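Local coordinates for double stranded RNA binding protein A (Xenopus laevis, PDB 1DI2) that binds double-stranded RNA through its second double-stranded RNA-binding domain, an alpha-beta-beta-beta-alpha fold, at residues Gly4-Leu9 with Ile36-Glu41; Leu9-Gln12 with Arg16-Glu19. The protein carries 1 engineered substitution. All blocks are in the same frame, centred on the assembly; numbering follows the deposited sequence.

Overall arrangement
Both interactions start from helix 2-13, at the N-terminal end of an alpha-beta-beta-beta-alpha domain whose three-stranded antiparallel sheet carries its two helices. Interaction 2 is the more local: it folds the loop 16-19 back on the helix it has just left. Interaction 1 reaches further along the chain, from the same helix to strand 33-40 in the middle of the sheet. Their centres lie about 6 Å apart, and Pro18 and Val40 bring them into direct contact, with Val40 CG2 3.7 Å from Pro18 CG. Together they pack helix 2-13 on the middle strand and on the loop leading into strand 19-26. The nearest atom of interaction 1 is about 8 Å from the bound RNA, that of interaction 2 about 14 Å.

Interaction 1. Residues Gly4-Leu9 with Ile36-Glu41; sequences GSLQEL and ITCRVE
Leu6 of helix 2-13 meets Cys38 and Val40 of the central strand 33-40, and these three side chains account for the 105 Å² buried between the segments. Leu6 contributes the most, and its two methyl groups divide the work: CD2 lies 3.5 Å from Cys38 SG, while CD1 approaches Val40 CG1 at 4.2 Å. With CG anti to the backbone N (chi1 176°), the forked end reaches across the gap to two residues on the same face of the strand. Cys38 answers with its SG also anti to the backbone N (chi1 173°), placing the sulfur against the leucine methyl. No hydrogen bond crosses the interface, and the nearest CA atoms, those of Leu6 and Val40, remain 9.0 Å apart, so side chains alone join helix to strand. All three residues are buried, the pattern of a hydrophobic core between helix and sheet. Around them, Leu63 of helix 52-68 touches Leu6, Cys38 and Val40 alike, Tyr20 of strand 19-26 touches Leu6 and Cys38, and Pro18 closes on Leu6 and Val40 from the loop between helix 2-13 and strand 19-26.

Interaction 2. Residues Leu9-Gln12 with Arg16-Glu19; sequences LAVQ and RLPE
Val11 and Leu17 touch through one methyl each, CG2 to CD2 at 3.6 Å, where the chain turns back after the first helix of the double-stranded RNA-binding fold. Helix 2-13 ends shortly after this point, and residues 16-18 run alongside its last turns before strand 19-26 begins. The two side chains lie side by side and point the same way, so that the contact is made along their flanks. Valine's torsion selects the methyl: with CG1 anti to the backbone N (chi1 172°), CG2 stands anti to the carbonyl carbon and faces the loop. In Leu17 it is CG that is anti to the carbonyl carbon (chi1 -63°); the side chain does not leave its CA directly at the helix, and its branch CD2 brings the end nearer. Both residues are exposed, placing this pair at the surface.

Ala10 makes the inner half of the contact. Its CA is 5.9 Å from that of Leu17, the closest backbone approach here, and its buried methyl points at the loop, where Ala10 CB is 4.1 Å from both Pro18 CD and Arg16 O, a loose packing. Trp15 adds to the cover on Ala10, and Leu6 of the same helix touches Pro18, extending the apolar surface toward the domain core. No hydrogen bond passes between the segments; they bury 138 Å² between them, and the side-chain contacts across are between apolar groups.

The CA-CB bond of Arg16 points away from the helix, and its share of the contact is the carbonyl oxygen. Its guanidinium reaches forward along the loop instead, into a salt bridge in which Glu19 OE2 lies at the guanidinium edge, in the guanidinium plane, 3.5 Å from Arg16 NH1.

Interaction 1. Residues Gly4-Leu9 with Ile36-Glu41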
loop_
_atom_site.group_PDB
_atom_site.type_symbol
_atom_site.label_atom_id
_atom_site.label_comp_id
_atom_site.label_asym_id
_atom_site.label_seq_id
_atom_site.Cartn_x
_atom_site.Cartn_y
_atom_site.Cartn_z
ATOM N N GLY E 4 -6.887 1.906 -14.475
ATOM C CA GLY E 4 -6.944 1.367 -15.821
ATOM C C GLY E 4 -8.342 0.960 -16.250
ATOM O O GLY E 4 -8.761 1.209 -17.387
ATOM N N SER E 5 -9.073 0.320 -15.343
ATOM C CA SER E 5 -10.426 -0.111 -15.658
ATOM C C SER E 5 -11.338 1.082 -15.917
ATOM O O SER E 5 -12.197 1.029 -16.797
ATOM C CB SER E 5 -10.983 -0.974 -14.527
ATOM O OG SER E 5 -10.295 -2.211 -14.463
ATOM N N LEU E 6 -11.140 2.158 -15.167
ATOM C CA LEU E 6 -11.953 3.350 -15.349
ATOM C C LEU E 6 -11.644 4.000 -16.707
ATOM O O LEU E 6 -12.552 4.433 -17.422
ATOM C CB LEU E 6 -11.697 4.351 -14.219
ATOM C CG LEU E 6 -12.452 5.675 -14.394
ATOM C CD1 LEU E 6 -13.950 5.399 -14.437
ATOM C CD2 LEU E 6 -12.139 6.612 -13.245
ATOM N N GLN E 7 -10.363 4.055 -17.071
ATOM C CA GLN E 7 -9.983 4.651 -18.352
ATOM C C GLN E 7 -10.624 3.892 -19.508
ATOM O O GLN E 7 -11.151 4.506 -20.446
ATOM C CB GLN E 7 -8.457 4.654 -18.536
ATOM C CG GLN E 7 -8.013 5.185 -19.891
ATOM C CD GLN E 7 -6.503 5.340 -20.009
ATOM O OE1 GLN E 7 -5.882 6.082 -19.245
ATOM N NE2 GLN E 7 -5.908 4.646 -20.974
ATOM N N GLU E 8 -10.575 2.559 -19.439
ATOM C CA GLU E 8 -11.146 1.714 -20.487
ATOM C C GLU E 8 -12.644 1.909 -20.614
ATOM O O GLU E 8 -13.186 1.919 -21.729
ATOM C CB GLU E 8 -10.806 0.249 -20.212
ATOM C CG GLU E 8 -9.369 -0.110 -20.586
ATOM C CD GLU E 8 -8.983 -1.499 -20.133
ATOM O OE1 GLU E 8 -9.765 -2.443 -20.364
ATOM O OE2 GLU E 8 -7.889 -1.643 -19.556
ATOM N N LEU E 9 -13.309 2.044 -19.469
ATOM C CA LEU E 9 -14.747 2.287 -19.440
ATOM C C LEU E 9 -15.034 3.555 -20.239
ATOM O O LEU E 9 -15.837 3.543 -21.180
ATOM C CB LEU E 9 -15.218 2.483 -17.994
ATOM C CG LEU E 9 -16.689 2.855 -17.777
ATOM C CD1 LEU E 9 -17.564 1.737 -18.310
ATOM C CD2 LEU E 9 -16.970 3.086 -16.284
ATOM N N ILE E 36 -7.506 12.936 -3.482
ATOM C CA ILE E 36 -7.578 13.194 -4.909
ATOM C C ILE E 36 -9.017 13.109 -5.377
ATOM O O ILE E 36 -9.767 12.258 -4.918
ATOM C CB ILE E 36 -6.714 12.169 -5.678
ATOM C CG1 ILE E 36 -5.237 12.478 -5.412
ATOM C CG2 ILE E 36 -7.067 12.167 -7.187
ATOM C CD1 ILE E 36 -4.267 11.617 -6.191
ATOM N N THR E 37 -9.405 14.024 -6.260
ATOM C CA THR E 37 -10.752 14.024 -6.802
ATOM C C THR E 37 -10.700 13.437 -8.218
ATOM O O THR E 37 -9.835 13.798 -9.030
ATOM C CB THR E 37 -11.351 15.461 -6.863
ATOM O OG1 THR E 37 -11.493 15.981 -5.534
ATOM C CG2 THR E 37 -12.748 15.449 -7.518
ATOM N N CYS E 38 -11.610 12.510 -8.493
ATOM C CA CYS E 38 -11.685 11.888 -9.807
ATOM C C CYS E 38 -12.989 12.310 -10.483
ATOM O O CYS E 38 -14.074 12.046 -9.968
ATOM C CB CYS E 38 -11.651 10.362 -9.699
ATOM S SG CYS E 38 -11.934 9.526 -11.304
ATOM N N ARG E 39 -12.866 12.979 -11.624
ATOM C CA ARG E 39 -14.018 13.430 -12.397
ATOM C C ARG E 39 -14.035 12.814 -13.781
ATOM O O ARG E 39 -13.035 12.863 -14.504
ATOM C CB ARG E 39 -13.993 14.948 -12.556
ATOM C CG ARG E 39 -14.419 15.730 -11.333
ATOM C CD ARG E 39 -14.254 17.223 -11.571
ATOM N NE ARG E 39 -14.967 18.018 -10.573
ATOM C CZ ARG E 39 -16.275 18.261 -10.599
ATOM N NH1 ARG E 39 -17.032 17.786 -11.582
ATOM N NH2 ARG E 39 -16.827 18.980 -9.632
ATOM N N VAL E 40 -15.173 12.229 -14.133
ATOM C CA VAL E 40 -15.344 11.661 -15.460
ATOM C C VAL E 40 -16.815 11.678 -15.847
ATOM O O VAL E 40 -17.680 11.344 -15.028
ATOM C CB VAL E 40 -14.802 10.214 -15.572
ATOM C CG1 VAL E 40 -15.678 9.238 -14.786
ATOM C CG2 VAL E 40 -14.717 9.837 -17.019
ATOM N N GLU E 41 -17.089 12.096 -17.079
ATOM C CA GLU E 41 -18.461 12.174 -17.580
ATOM C C GLU E 41 -19.264 12.995 -16.586
ATOM O O GLU E 41 -19.016 14.171 -16.351
ATOM C CB GLU E 41 -19.075 10.760 -17.706
ATOM C CG GLU E 41 -20.175 10.660 -18.765
ATOM C CD GLU E 41 -21.604 10.519 -18.218
ATOM O OE1 GLU E 41 -21.800 10.546 -16.987
ATOM O OE2 GLU E 41 -22.539 10.373 -19.037
#

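Interaction 2. Residues Leu9-Gln12 with Arg16-Glu19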
loop_
_atom_site.group_PDB
_atom_site.type_symbol
_atom_site.label_atom_id
_atom_site.label_comp_id
_atom_site.label_asym_id
_atom_site.label_seq_id
_atom_site.Cartn_x
_atom_site.Cartn_y
_atom_site.Cartn_z
ATOM N N LEU E 9 -13.309 2.044 -19.469
ATOM C CA LEU E 9 -14.747 2.287 -19.440
ATOM C C LEU E 9 -15.034 3.555 -20.239
ATOM O O LEU E 9 -15.837 3.543 -21.180
ATOM C CB LEU E 9 -15.218 2.483 -17.994
ATOM C CG LEU E 9 -16.689 2.855 -17.777
ATOM C CD1 LEU E 9 -17.564 1.737 -18.310
ATOM C CD2 LEU E 9 -16.970 3.086 -16.284
ATOM N N ALA E 10 -14.358 4.641 -19.864
ATOM C CA ALA E 10 -14.530 5.944 -20.519
ATOM C C ALA E 10 -14.316 5.853 -22.030
ATOM O O ALA E 10 -15.149 6.316 -22.820
ATOM C CB ALA E 10 -13.558 6.987 -19.909
ATOM N N VAL E 11 -13.199 5.255 -22.433
ATOM C CA VAL E 11 -12.885 5.116 -23.847
ATOM C C VAL E 11 -13.950 4.296 -24.564
ATOM O O VAL E 11 -14.337 4.606 -25.690
ATOM C CB VAL E 11 -11.491 4.456 -24.051
ATOM C CG1 VAL E 11 -11.263 4.135 -25.531
ATOM C CG2 VAL E 11 -10.397 5.409 -23.567
ATOM N N GLN E 12 -14.428 3.247 -23.907
ATOM C CA GLN E 12 -15.445 2.390 -24.499
ATOM C C GLN E 12 -16.778 3.122 -24.613
ATOM O O GLN E 12 -17.503 2.963 -25.597
ATOM C CB GLN E 12 -15.570 1.106 -23.663
ATOM C CG GLN E 12 -16.645 0.110 -24.097
ATOM C CD GLN E 12 -18.020 0.432 -23.531
ATOM O OE1 GLN E 12 -18.645 1.426 -23.903
ATOM N NE2 GLN E 12 -18.495 -0.412 -22.612
ATOM N N ARG E 16 -14.929 11.693 -22.343
ATOM C CA ARG E 16 -13.597 12.278 -22.309
ATOM C C ARG E 16 -12.934 11.516 -21.164
ATOM O O ARG E 16 -13.617 11.072 -20.245
ATOM C CB ARG E 16 -13.634 13.775 -21.986
ATOM C CG ARG E 16 -14.223 14.626 -23.093
ATOM C CD ARG E 16 -14.119 16.144 -22.846
ATOM N NE ARG E 16 -12.754 16.630 -22.634
ATOM C CZ ARG E 16 -12.154 16.711 -21.450
ATOM N NH1 ARG E 16 -12.785 16.329 -20.346
ATOM N NH2 ARG E 16 -10.913 17.181 -21.363
ATOM N N LEU E 17 -11.618 11.361 -21.231
ATOM C CA LEU E 17 -10.878 10.621 -20.211
ATOM C C LEU E 17 -10.996 11.219 -18.812
ATOM O O LEU E 17 -11.197 12.419 -18.653
ATOM C CB LEU E 17 -9.393 10.532 -20.605
ATOM C CG LEU E 17 -9.051 9.783 -21.900
ATOM C CD1 LEU E 17 -7.596 10.018 -22.279
ATOM C CD2 LEU E 17 -9.334 8.302 -21.729
ATOM N N PRO E 18 -10.865 10.374 -17.776
ATOM C CA PRO E 18 -10.952 10.818 -16.387
ATOM C C PRO E 18 -9.925 11.896 -16.033
ATOM O O PRO E 18 -8.795 11.888 -16.527
ATOM C CB PRO E 18 -10.699 9.527 -15.606
ATOM C CG PRO E 18 -11.285 8.481 -16.522
ATOM C CD PRO E 18 -10.652 8.918 -17.824
ATOM N N GLU E 19 -10.330 12.825 -15.177
ATOM C CA GLU E 19 -9.428 13.875 -14.730
ATOM C C GLU E 19 -9.186 13.724 -13.233
ATOM O O GLU E 19 -10.134 13.620 -12.453
ATOM C CB GLU E 19 -10.011 15.259 -14.997
ATOM C CG GLU E 19 -10.350 15.530 -16.447
ATOM C CD GLU E 19 -10.853 16.945 -16.655
ATOM O OE1 GLU E 19 -11.432 17.510 -15.703
ATOM O OE2 GLU E 19 -10.696 17.480 -17.773
#